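Local structure of metallophosphoesterase (Sphaerobacter thermophilus, 3RQZ) at residues R5-S10 against S24-V29; C48-R53 against Q94-Q99; S119-I124 against A134-P139; A223-Q228 against T240-G245. The protein binds two zinc ions and is probably a phosphatase of the YfcE family in the metallophosphoesterase superfamily. One frame throughout, in Å; residues are numbered along the deposited sequence.

Contact 1 of 4, residues R5-S10 against S24-V29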
loop_
_atom_site.group_PDB
_atom_site.type_symbol
_atom_site.label_atom_id
_atom_site.label_comp_id
_atom_site.label_asym_id
_atom_site.label_seq_id
_atom_site.Cartn_x
_atom_site.Cartn_y
_atom_site.Cartn_z
ATOM N N ARG A 5 6.806 -15.102 -9.455
ATOM C CA ARG A 5 5.535 -14.739 -8.834
ATOM C C ARG A 5 5.797 -13.703 -7.738
ATOM O O ARG A 5 6.516 -13.989 -6.794
ATOM C CB ARG A 5 4.900 -16.003 -8.274
ATOM C CG ARG A 5 3.400 -15.932 -8.088
ATOM C CD ARG A 5 2.793 -17.329 -7.845
ATOM N NE ARG A 5 1.450 -17.158 -7.296
ATOM C CZ ARG A 5 1.167 -17.042 -5.996
ATOM N NH1 ARG A 5 -0.083 -16.847 -5.601
ATOM N NH2 ARG A 5 2.119 -17.130 -5.083
ATOM N N ILE A 6 5.214 -12.510 -7.868
ATOM C CA ILE A 6 5.573 -11.348 -7.042
ATOM C C ILE A 6 4.392 -10.834 -6.249
ATOM O O ILE A 6 3.341 -10.557 -6.821
ATOM C CB ILE A 6 6.108 -10.176 -7.904
ATOM C CG1 ILE A 6 7.343 -10.627 -8.676
ATOM C CG2 ILE A 6 6.399 -8.930 -7.016
ATOM C CD1 ILE A 6 7.793 -9.666 -9.719
ATOM N N LEU A 7 4.566 -10.731 -4.933
ATOM C CA LEU A 7 3.536 -10.175 -4.068
ATOM C C LEU A 7 3.660 -8.651 -4.036
ATOM O O LEU A 7 4.692 -8.128 -3.697
ATOM C CB LEU A 7 3.625 -10.802 -2.657
ATOM C CG LEU A 7 2.779 -10.145 -1.553
ATOM C CD1 LEU A 7 1.268 -10.245 -1.839
ATOM C CD2 LEU A 7 3.063 -10.754 -0.191
ATOM N N ILE A 8 2.598 -7.951 -4.392
ATOM C CA ILE A 8 2.586 -6.496 -4.337
ATOM C C ILE A 8 1.638 -6.037 -3.244
ATOM O O ILE A 8 0.454 -6.394 -3.254
ATOM C CB ILE A 8 2.187 -5.864 -5.700
ATOM C CG1 ILE A 8 3.127 -6.387 -6.817
ATOM C CG2 ILE A 8 2.205 -4.303 -5.593
ATOM C CD1 ILE A 8 2.857 -5.797 -8.194
ATOM N N ILE A 9 2.159 -5.251 -2.299
ATOM C CA ILE A 9 1.366 -4.777 -1.169
ATOM C C ILE A 9 1.518 -3.274 -0.989
ATOM O O ILE A 9 2.536 -2.667 -1.396
ATOM C CB ILE A 9 1.728 -5.502 0.208
ATOM C CG1 ILE A 9 3.228 -5.316 0.577
ATOM C CG2 ILE A 9 1.298 -6.984 0.164
ATOM C CD1 ILE A 9 3.643 -5.922 1.926
ATOM N N SER A 10 0.514 -2.680 -0.369
ATOM C CA SER A 10 0.528 -1.263 -0.082
ATOM C C SER A 10 -0.301 -0.991 1.158
ATOM O O SER A 10 -1.223 -1.765 1.488
ATOM C CB SER A 10 -0.036 -0.474 -1.272
ATOM O OG SER A 10 0.193 0.917 -1.120
ATOM N N SER A 24 0.625 -15.294 4.609
ATOM C CA SER A 24 0.236 -16.711 4.561
ATOM C C SER A 24 -0.649 -16.947 3.337
ATOM O O SER A 24 -0.500 -17.967 2.683
ATOM C CB SER A 24 -0.490 -17.247 5.822
ATOM O OG SER A 24 -0.298 -16.447 6.982
ATOM N N ASP A 25 -1.548 -16.017 3.027
ATOM C CA ASP A 25 -2.467 -16.199 1.883
ATOM C C ASP A 25 -1.745 -16.233 0.523
ATOM O O ASP A 25 -2.128 -16.998 -0.353
ATOM C CB ASP A 25 -3.567 -15.119 1.857
ATOM C CG ASP A 25 -4.798 -15.551 1.068
ATOM O OD1 ASP A 25 -5.404 -16.590 1.446
ATOM O OD2 ASP A 25 -5.160 -14.869 0.071
ATOM N N ALA A 26 -0.710 -15.410 0.367
ATOM C CA ALA A 26 -0.025 -15.227 -0.921
ATOM C C ALA A 26 0.653 -16.478 -1.480
ATOM O O ALA A 26 0.871 -16.569 -2.691
ATOM C CB ALA A 26 0.988 -14.127 -0.814
ATOM N N GLY A 27 1.040 -17.400 -0.602
ATOM C CA GLY A 27 1.678 -18.637 -1.029
ATOM C C GLY A 27 3.143 -18.448 -1.347
ATOM O O GLY A 27 3.805 -17.564 -0.784
ATOM N N ARG A 28 3.641 -19.280 -2.257
ATOM C CA ARG A 28 5.020 -19.235 -2.729
ATOM C C ARG A 28 5.238 -18.011 -3.626
ATOM O O ARG A 28 4.738 -17.941 -4.758
ATOM C CB ARG A 28 5.351 -20.550 -3.467
ATOM C CG ARG A 28 6.689 -20.573 -4.225
ATOM C CD ARG A 28 6.665 -21.536 -5.451
ATOM N NE ARG A 28 5.875 -21.035 -6.599
ATOM C CZ ARG A 28 6.336 -20.285 -7.614
ATOM N NH1 ARG A 28 7.614 -19.891 -7.682
ATOM N NH2 ARG A 28 5.505 -19.917 -8.585
ATOM N N VAL A 29 5.962 -17.023 -3.107
ATOM C CA VAL A 29 6.313 -15.848 -3.923
ATOM C C VAL A 29 7.826 -15.626 -4.033
ATOM O O VAL A 29 8.578 -15.936 -3.109
ATOM C CB VAL A 29 5.556 -14.558 -3.514
ATOM C CG1 VAL A 29 4.067 -14.737 -3.750
ATOM C CG2 VAL A 29 5.835 -14.144 -2.069
#

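Contact 2 of 4, residues C48-R53 against Q94-Q99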
loop_
_atom_site.group_PDB
_atom_site.type_symbol
_atom_site.label_atom_id
_atom_site.label_comp_id
_atom_site.label_asym_id
_atom_site.label_seq_id
_atom_site.Cartn_x
_atom_site.Cartn_y
_atom_site.Cartn_z
ATOM N N CYS A 48 5.692 -3.988 11.664
ATOM C CA CYS A 48 5.437 -3.924 10.232
ATOM C C CYS A 48 6.660 -3.391 9.486
ATOM O O CYS A 48 6.995 -3.919 8.423
ATOM C CB CYS A 48 4.152 -3.157 9.880
ATOM S SG CYS A 48 2.644 -4.013 10.404
ATOM N N VAL A 49 7.354 -2.392 10.047
ATOM C CA VAL A 49 8.582 -1.904 9.417
ATOM C C VAL A 49 9.647 -3.005 9.388
ATOM O O VAL A 49 10.340 -3.190 8.382
ATOM C CB VAL A 49 9.168 -0.641 10.150
ATOM C CG1 VAL A 49 10.599 -0.331 9.677
ATOM C CG2 VAL A 49 8.280 0.547 9.941
ATOM N N GLU A 50 9.795 -3.719 10.496
ATOM C CA GLU A 50 10.805 -4.779 10.574
ATOM C C GLU A 50 10.572 -5.846 9.509
ATOM O O GLU A 50 11.518 -6.259 8.819
ATOM C CB GLU A 50 10.871 -5.377 11.989
ATOM C CG GLU A 50 11.404 -4.356 13.002
ATOM C CD GLU A 50 11.147 -4.732 14.454
ATOM O OE1 GLU A 50 10.844 -5.907 14.721
ATOM O OE2 GLU A 50 11.280 -3.855 15.342
ATOM N N LEU A 51 9.316 -6.242 9.338
ATOM C CA LEU A 51 8.937 -7.228 8.324
ATOM C C LEU A 51 9.155 -6.776 6.887
ATOM O O LEU A 51 9.785 -7.490 6.088
ATOM C CB LEU A 51 7.458 -7.584 8.458
ATOM C CG LEU A 51 7.143 -8.636 9.496
ATOM C CD1 LEU A 51 5.658 -8.805 9.557
ATOM C CD2 LEU A 51 7.782 -9.919 9.089
ATOM N N VAL A 52 8.606 -5.605 6.556
ATOM C CA VAL A 52 8.768 -5.044 5.207
ATOM C C VAL A 52 10.251 -4.858 4.833
ATOM O O VAL A 52 10.667 -5.157 3.685
ATOM C CB VAL A 52 7.948 -3.726 5.016
ATOM C CG1 VAL A 52 8.362 -3.008 3.692
ATOM C CG2 VAL A 52 6.449 -4.040 4.995
ATOM N N ARG A 53 11.054 -4.378 5.783
ATOM C CA ARG A 53 12.500 -4.197 5.554
ATOM C C ARG A 53 13.170 -5.477 5.023
ATOM O O ARG A 53 13.909 -5.443 4.008
ATOM C CB ARG A 53 13.202 -3.745 6.834
ATOM C CG ARG A 53 14.714 -3.636 6.696
ATOM C CD ARG A 53 15.331 -2.997 7.935
ATOM N NE ARG A 53 16.689 -2.564 7.652
ATOM C CZ ARG A 53 17.357 -1.666 8.350
ATOM N NH1 ARG A 53 16.795 -1.068 9.416
ATOM N NH2 ARG A 53 18.584 -1.357 7.964
ATOM N N GLN A 94 11.877 3.449 16.661
ATOM C CA GLN A 94 13.234 3.535 17.218
ATOM C C GLN A 94 14.245 3.850 16.097
ATOM O O GLN A 94 13.838 3.943 14.930
ATOM C CB GLN A 94 13.534 2.225 17.927
ATOM C CG GLN A 94 12.580 2.007 19.094
ATOM C CD GLN A 94 12.686 0.623 19.665
ATOM O OE1 GLN A 94 12.691 -0.369 18.922
ATOM N NE2 GLN A 94 12.780 0.535 20.996
ATOM N N ALA A 95 15.535 4.008 16.429
ATOM C CA ALA A 95 16.530 4.446 15.439
ATOM C C ALA A 95 16.519 3.612 14.147
ATOM O O ALA A 95 16.497 4.158 13.057
ATOM C CB ALA A 95 17.963 4.507 16.052
ATOM N N GLU A 96 16.490 2.294 14.291
ATOM C CA GLU A 96 16.576 1.397 13.145
ATOM C C GLU A 96 15.387 1.555 12.181
ATOM O O GLU A 96 15.568 1.456 10.968
ATOM C CB GLU A 96 16.693 -0.061 13.616
ATOM C CG GLU A 96 15.372 -0.595 14.224
ATOM C CD GLU A 96 15.466 -2.016 14.715
ATOM O OE1 GLU A 96 15.263 -2.233 15.951
ATOM O OE2 GLU A 96 15.735 -2.910 13.864
ATOM N N HIS A 97 14.180 1.788 12.727
ATOM C CA HIS A 97 12.979 1.991 11.915
ATOM C C HIS A 97 13.025 3.328 11.220
ATOM O O HIS A 97 12.663 3.416 10.041
ATOM C CB HIS A 97 11.698 1.927 12.749
ATOM C CG HIS A 97 11.654 0.754 13.662
ATOM N ND1 HIS A 97 11.845 0.873 15.020
ATOM C CD2 HIS A 97 11.528 -0.569 13.406
ATOM C CE1 HIS A 97 11.812 -0.327 15.570
ATOM N NE2 HIS A 97 11.610 -1.219 14.614
ATOM N N LEU A 98 13.427 4.370 11.967
ATOM C CA LEU A 98 13.630 5.703 11.393
ATOM C C LEU A 98 14.672 5.689 10.266
ATOM O O LEU A 98 14.444 6.268 9.210
ATOM C CB LEU A 98 14.011 6.720 12.487
ATOM C CG LEU A 98 12.872 6.844 13.531
ATOM C CD1 LEU A 98 13.368 7.483 14.853
ATOM C CD2 LEU A 98 11.683 7.611 12.915
ATOM N N GLN A 99 15.808 5.032 10.488
ATOM C CA GLN A 99 16.855 4.952 9.448
ATOM C C GLN A 99 16.352 4.240 8.204
ATOM O O GLN A 99 16.655 4.634 7.077
ATOM C CB GLN A 99 18.102 4.234 9.974
ATOM C CG GLN A 99 18.900 5.030 11.002
ATOM C CD GLN A 99 19.961 4.165 11.663
ATOM O OE1 GLN A 99 20.347 3.144 11.119
ATOM N NE2 GLN A 99 20.417 4.561 12.846
HETATM O O HOH W 1 19.162 0.418 10.471
HETATM O O HOH W 2 14.374 -2.305 11.101
#

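Contact 3 of 4, residues S119-I124 against A134-P139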
loop_
_atom_site.group_PDB
_atom_site.type_symbol
_atom_site.label_atom_id
_atom_site.label_comp_id
_atom_site.label_asym_id
_atom_site.label_seq_id
_atom_site.Cartn_x
_atom_site.Cartn_y
_atom_site.Cartn_z
ATOM N N SER A 119 1.322 8.865 -7.111
ATOM C CA SER A 119 1.210 8.960 -8.547
ATOM C C SER A 119 2.563 9.272 -9.175
ATOM O O SER A 119 3.451 9.822 -8.500
ATOM C CB SER A 119 0.189 10.034 -8.936
ATOM O OG SER A 119 0.847 11.285 -9.022
ATOM N N PRO A 120 2.753 8.923 -10.461
ATOM C CA PRO A 120 4.077 9.276 -10.997
ATOM C C PRO A 120 4.309 10.786 -11.183
ATOM O O PRO A 120 5.476 11.230 -11.262
ATOM C CB PRO A 120 4.154 8.484 -12.316
ATOM C CG PRO A 120 2.775 8.096 -12.629
ATOM C CD PRO A 120 2.063 7.942 -11.322
ATOM N N ARG A 121 3.245 11.596 -11.203
ATOM C CA ARG A 121 3.441 13.055 -11.145
ATOM C C ARG A 121 3.906 13.520 -9.774
ATOM O O ARG A 121 4.805 14.381 -9.665
ATOM C CB ARG A 121 2.164 13.839 -11.502
ATOM C CG ARG A 121 1.685 13.665 -12.905
ATOM C CD ARG A 121 0.828 14.846 -13.314
ATOM N NE ARG A 121 -0.366 14.931 -12.479
ATOM C CZ ARG A 121 -1.314 15.835 -12.650
ATOM N NH1 ARG A 121 -2.361 15.855 -11.832
ATOM N NH2 ARG A 121 -1.214 16.710 -13.645
ATOM N N HIS A 122 3.264 12.981 -8.734
ATOM C CA HIS A 122 3.522 13.375 -7.345
ATOM C C HIS A 122 3.610 12.151 -6.465
ATOM O O HIS A 122 2.629 11.781 -5.829
ATOM C CB HIS A 122 2.397 14.306 -6.865
ATOM C CG HIS A 122 2.176 15.471 -7.776
ATOM N ND1 HIS A 122 3.058 16.524 -7.847
ATOM C CD2 HIS A 122 1.194 15.740 -8.676
ATOM C CE1 HIS A 122 2.622 17.405 -8.734
ATOM N NE2 HIS A 122 1.493 16.953 -9.251
ATOM N N PRO A 123 4.798 11.516 -6.419
ATOM C CA PRO A 123 4.965 10.179 -5.862
ATOM C C PRO A 123 4.352 9.942 -4.484
ATOM O O PRO A 123 3.738 8.887 -4.256
ATOM C CB PRO A 123 6.494 10.006 -5.835
ATOM C CG PRO A 123 6.975 10.811 -6.957
ATOM C CD PRO A 123 6.009 11.945 -7.150
ATOM N N ILE A 124 4.522 10.896 -3.570
ATOM C CA ILE A 124 4.098 10.705 -2.170
ATOM C C ILE A 124 2.620 11.030 -1.975
ATOM O O ILE A 124 1.953 10.492 -1.079
ATOM C CB ILE A 124 4.941 11.639 -1.215
ATOM C CG1 ILE A 124 6.416 11.252 -1.251
ATOM C CG2 ILE A 124 4.463 11.584 0.203
ATOM C CD1 ILE A 124 6.613 9.793 -1.408
ATOM N N ALA A 134 -5.831 9.757 -14.000
ATOM C CA ALA A 134 -5.055 8.661 -14.635
ATOM C C ALA A 134 -4.442 9.154 -15.937
ATOM O O ALA A 134 -3.248 8.939 -16.213
ATOM C CB ALA A 134 -5.946 7.429 -14.896
ATOM N N ALA A 135 -5.266 9.857 -16.710
ATOM C CA ALA A 135 -4.867 10.422 -17.995
ATOM C C ALA A 135 -3.676 11.366 -17.874
ATOM O O ALA A 135 -2.752 11.328 -18.691
ATOM C CB ALA A 135 -6.100 11.132 -18.672
ATOM N N LEU A 136 -3.674 12.183 -16.828
ATOM C CA LEU A 136 -2.572 13.115 -16.593
ATOM C C LEU A 136 -1.287 12.377 -16.172
ATOM O O LEU A 136 -0.191 12.935 -16.225
ATOM C CB LEU A 136 -2.999 14.177 -15.552
ATOM C CG LEU A 136 -4.067 15.195 -16.010
ATOM C CD1 LEU A 136 -4.836 15.814 -14.828
ATOM C CD2 LEU A 136 -3.504 16.304 -16.933
ATOM N N ASN A 137 -1.428 11.117 -15.769
ATOM C CA ASN A 137 -0.312 10.354 -15.195
ATOM C C ASN A 137 0.388 9.392 -16.135
ATOM O O ASN A 137 1.561 9.047 -15.918
ATOM C CB ASN A 137 -0.738 9.668 -13.886
ATOM C CG ASN A 137 -0.508 10.547 -12.690
ATOM O OD1 ASN A 137 0.631 10.724 -12.267
ATOM N ND2 ASN A 137 -1.577 11.108 -12.129
ATOM N N PHE A 138 -0.306 8.990 -17.192
ATOM C CA PHE A 138 0.303 8.142 -18.229
ATOM C C PHE A 138 1.519 8.756 -18.920
ATOM O O PHE A 138 2.496 8.053 -19.125
ATOM C CB PHE A 138 -0.737 7.624 -19.229
ATOM C CG PHE A 138 -1.467 6.399 -18.740
ATOM C CD1 PHE A 138 -0.856 5.143 -18.799
ATOM C CD2 PHE A 138 -2.768 6.495 -18.205
ATOM C CE1 PHE A 138 -1.512 3.992 -18.316
ATOM C CE2 PHE A 138 -3.423 5.349 -17.743
ATOM C CZ PHE A 138 -2.795 4.091 -17.808
ATOM N N PRO A 139 1.494 10.075 -19.222
ATOM C CA PRO A 139 2.726 10.716 -19.727
ATOM C C PRO A 139 3.842 10.854 -18.686
ATOM O O PRO A 139 5.002 11.080 -19.065
ATOM C CB PRO A 139 2.253 12.111 -20.184
ATOM C CG PRO A 139 0.738 12.005 -20.318
ATOM C CD PRO A 139 0.346 11.001 -19.238
#

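Contact 4 of 4, residues A223-Q228 against T240-G245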
loop_
_atom_site.group_PDB
_atom_site.type_symbol
_atom_site.label_atom_id
_atom_site.label_comp_id
_atom_site.label_asym_id
_atom_site.label_seq_id
_atom_site.Cartn_x
_atom_site.Cartn_y
_atom_site.Cartn_z
ATOM N N ALA A 223 -10.794 -8.266 14.881
ATOM C CA ALA A 223 -10.952 -8.182 16.336
ATOM C C ALA A 223 -9.608 -8.065 17.051
ATOM O O ALA A 223 -9.494 -7.350 18.051
ATOM C CB ALA A 223 -11.715 -9.398 16.875
ATOM N N ASP A 224 -8.597 -8.761 16.535
ATOM C CA ASP A 224 -7.279 -8.782 17.192
ATOM C C ASP A 224 -6.549 -7.441 16.996
ATOM O O ASP A 224 -5.963 -6.891 17.940
ATOM C CB ASP A 224 -6.407 -9.932 16.663
ATOM C CG ASP A 224 -6.898 -11.316 17.091
ATOM O OD1 ASP A 224 -7.913 -11.431 17.815
ATOM O OD2 ASP A 224 -6.241 -12.302 16.677
ATOM N N THR A 225 -6.585 -6.911 15.776
ATOM C CA THR A 225 -6.013 -5.586 15.513
ATOM C C THR A 225 -6.773 -4.543 16.349
ATOM O O THR A 225 -6.171 -3.666 16.971
ATOM C CB THR A 225 -6.072 -5.240 14.025
ATOM O OG1 THR A 225 -5.151 -6.078 13.328
ATOM C CG2 THR A 225 -5.700 -3.782 13.771
ATOM N N GLN A 226 -8.099 -4.654 16.354
ATOM C CA GLN A 226 -8.938 -3.759 17.140
ATOM C C GLN A 226 -8.586 -3.817 18.637
ATOM O O GLN A 226 -8.426 -2.776 19.265
ATOM C CB GLN A 226 -10.415 -4.043 16.891
ATOM C CG GLN A 226 -10.911 -3.569 15.513
ATOM C CD GLN A 226 -12.413 -3.795 15.388
ATOM O OE1 GLN A 226 -12.914 -4.807 15.859
ATOM N NE2 GLN A 226 -13.126 -2.854 14.769
ATOM N N ALA A 227 -8.403 -5.019 19.177
ATOM C CA ALA A 227 -7.964 -5.197 20.572
ATOM C C ALA A 227 -6.616 -4.511 20.851
ATOM O O ALA A 227 -6.431 -3.841 21.884
ATOM C CB ALA A 227 -7.885 -6.675 20.925
ATOM N N GLN A 228 -5.682 -4.685 19.929
ATOM C CA GLN A 228 -4.358 -4.114 20.061
ATOM C C GLN A 228 -4.425 -2.584 19.999
ATOM O O GLN A 228 -3.676 -1.913 20.689
ATOM C CB GLN A 228 -3.440 -4.624 18.935
ATOM C CG GLN A 228 -3.110 -6.110 18.999
ATOM C CD GLN A 228 -2.396 -6.609 17.750
ATOM O OE1 GLN A 228 -2.203 -5.868 16.763
ATOM N NE2 GLN A 228 -1.992 -7.877 17.781
ATOM N N THR A 240 -13.061 1.412 14.781
ATOM C CA THR A 240 -14.316 0.995 14.152
ATOM C C THR A 240 -14.245 0.856 12.629
ATOM O O THR A 240 -14.769 -0.111 12.072
ATOM C CB THR A 240 -15.467 1.961 14.496
ATOM O OG1 THR A 240 -15.800 1.838 15.887
ATOM C CG2 THR A 240 -16.698 1.635 13.639
ATOM N N ARG A 241 -13.615 1.821 11.959
ATOM C CA ARG A 241 -13.460 1.801 10.479
ATOM C C ARG A 241 -13.077 0.466 9.884
ATOM O O ARG A 241 -13.550 0.115 8.795
ATOM C CB ARG A 241 -12.337 2.705 10.010
ATOM C CG ARG A 241 -12.390 4.127 10.363
ATOM C CD ARG A 241 -11.010 4.678 9.960
ATOM N NE ARG A 241 -10.834 4.640 8.514
ATOM C CZ ARG A 241 -10.542 5.704 7.765
ATOM N NH1 ARG A 241 -10.385 6.896 8.333
ATOM N NH2 ARG A 241 -10.404 5.578 6.446
ATOM N N LEU A 242 -12.182 -0.237 10.575
ATOM C CA LEU A 242 -11.628 -1.505 10.116
ATOM C C LEU A 242 -12.654 -2.595 9.931
ATOM O O LEU A 242 -12.496 -3.437 9.056
ATOM C CB LEU A 242 -10.550 -2.023 11.083
ATOM C CG LEU A 242 -9.194 -1.348 11.187
ATOM C CD1 LEU A 242 -8.348 -2.226 12.100
ATOM C CD2 LEU A 242 -8.491 -1.131 9.832
ATOM N N ALA A 243 -13.688 -2.604 10.758
ATOM C CA ALA A 243 -14.761 -3.588 10.614
ATOM C C ALA A 243 -15.616 -3.280 9.399
ATOM O O ALA A 243 -16.185 -4.191 8.800
ATOM C CB ALA A 243 -15.643 -3.637 11.872
ATOM N N ALA A 244 -15.733 -1.998 9.073
ATOM C CA ALA A 244 -16.570 -1.535 7.959
ATOM C C ALA A 244 -15.846 -1.465 6.614
ATOM O O ALA A 244 -16.488 -1.408 5.562
ATOM C CB ALA A 244 -17.189 -0.173 8.291
ATOM N N GLY A 245 -14.516 -1.487 6.638
ATOM C CA GLY A 245 -13.740 -1.307 5.411
ATOM C C GLY A 245 -13.909 0.091 4.831
ATOM O O GLY A 245 -14.007 0.263 3.612
#

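Contact 1 of 4, residues R5-S10 against S24-V29
From just before strand 6-9, R5 reaches across to the turn that follows helix 16-26, and its side chain can be followed outward atom by atom. R5 CB lies 4.0 Å from R28 NH2. R5 CG faces the carbonyl oxygen of R28. R5 CD comes nearer to the R28 side chain, 3.8 Å from R28 NH2, so the two arginines touch through a methylene while their guanidinium planes stand 41° apart. Extended from CG to NE, the chain carries the guanidinium to the turn, where backbone oxygens meet its edge, close to its plane. R5 NH2 donates to A26 O at 2.8 Å, and R5 NH1 donates to that same oxygen at 3.1 Å, an end-on grip of two nitrogens on one carbonyl. R5 NH2 also donates to R28 O at 2.8 Å, arriving from above that carbonyl's plane. Between the two gripped carbonyls the chain passes through G27, which leaves the helix with positive phi. V29 CG1 approaches the guanidinium obliquely, 3.4 Å from R5 NH2. Deeper in, L7 CD2 meets A26 CB at 4.0 Å. The arginine thus ties the start of strand 6-9 to the helix exit in the beta-alpha-beta unit of strand 6-9, helix 16-26 and strand 31-34.

Contact 2 of 4, residues C48-R53 against Q94-Q99
The imidazole of H97 and the carboxylate of E50 lie almost in one plane, 16° apart, and meet edge on between two helices. H97 NE2 donates to E50 OE2 at 2.8 Å in a nearly straight bond (167°), E50 OE2 accepting through its anti lone pair. At the ring's other nitrogen, H97 ND1 accepts from the backbone N of Q94, the N-cap residue, at 3.1 Å and also in the ring plane; both nitrogens are therefore engaged and the ring's rotation is fixed. V49 CG1 comes up at the ring edge, 3.9 Å from H97 CD2, while CG of E96 sits over the centre of one face. Replacing H97 with an alanine would remove the ring and is likely to leave both the E50 carboxylate and the Q94 N-H without their partner. Farther along, the extended R53 brings NH1 within 3.2 Å of E96 O, and water 2 accepts from R53 NH1 and donates to E96 OE2. E50 OE2 and E96 OE1, like charges, are 4.3 Å apart; the H97 N-H on E50 and R53, joined to E96 through water 2, may each temper this. The segment axes pass 10.1 Å apart at 53°, an oblique packing of helix 45-55 with helix 95-103, bridged by a His-carboxylate hydrogen bond.

Contact 3 of 4, residues S119-I124 against A134-P139
Hydrogen bonding across this contact centres on the carboxamide of N137, whose OD1 accepts from the backbone N of R121 at 3.0 Å. The donor lies nearly in line with the C=O bond (171°). The amide's other end is satisfied as well, since ND2 donates to the I133 carbonyl and to E126, which also bonds S119 OG. Within the loop, OG of S119 accepts from the backbone N of H122 at 3.0 Å, an ST motif whose turn presents the preceding N-H, that of R121, to N137. This turn belongs to the loop that leaves strand 113-116 of the five-stranded sheet and leads to helix 131-137, and the asparagine ties helix 131-137 back to it.

Close packing surrounds the same oxygen: P120 CD approaches N137 OD1 to 3.3 Å, and R121 CG comes to 3.2 Å from it. Face packing is supplied by L136, whose CB lies over one face of the R121 guanidinium, offset toward its rim and 3.6 Å from R121 NH2. The bend at chi3 (-63°) folds the arginine back over this leucine, and its guanidinium stands 79° from the N137 amide plane.

Charge pairing completes the set, with R121 NH1 in a salt bridge to E126. A serine in place of R121 would probably leave E126 without this cationic partner and take away the flat group that packs on L136 CB.

Contact 4 of 4, residues A223-Q228 against T240-G245
With chi1 of -70°, T225 sets CG2 anti to its backbone N and sends that methyl across to L242, while OG1 is placed beside the backbone N and hydrogen-bonds to N15. L242 answers with chi1 of -71° and CG anti to its carbonyl carbon, which points the isobutyl group at the facing helix. The two side chains cross at about a right angle, and T225 CG2 meets L242 CD1 at 3.5 Å, tighter than usual for two carbons. This methyl pair is the closest approach between the segments.

Beside it, Q226, extended beyond CG, carries its amide across to the second helix. Q226 NE2 comes to 3.9 Å from CB of A243 and 4.1 Å from CA of T240, and donates to the backbone oxygen of V239, one residue before the second segment. The aliphatic part of the glutamine flanks L242, with Q226 CG 4.5 Å from L242 CD1. The leucine also touches I222 and M229 of helix 222-232, which puts it over that helix at three levels, while T225 touches V17 of helix 16-26 and P43.

The segment axes run 169° apart in direction and approach to 9.8 Å. The arrangement is an antiparallel pair of helices, 222-232 and 236-244, joined by a short connection near the C-terminus: a helical hairpin packed through a T225-L242 methyl contact and the extended Q226.

How the contacts relate
The four contacts follow one another along the chain without touching. Contacts 2, 3 and 4 each have a side chain within about 13 Å of a zinc ion; the two zinc ions are held by D11, H13, D37, H150 and H152, and none of the contacts supplies a ligand. The side chain of V49 in contact 2 lies about 13 Å from a zinc ion, those of S119 in contact 3 and L242 in contact 4 about 11 Å. S119 is about 7 Å from the side chain of H150, and L242 about 7 Å from that of H13. Contact 1 lies away from the metal site, its nearest atoms about 5 Å from contact 2. Contacts 3 and 4 are farthest apart, centres 32 Å, on opposite sides of the chain's centre.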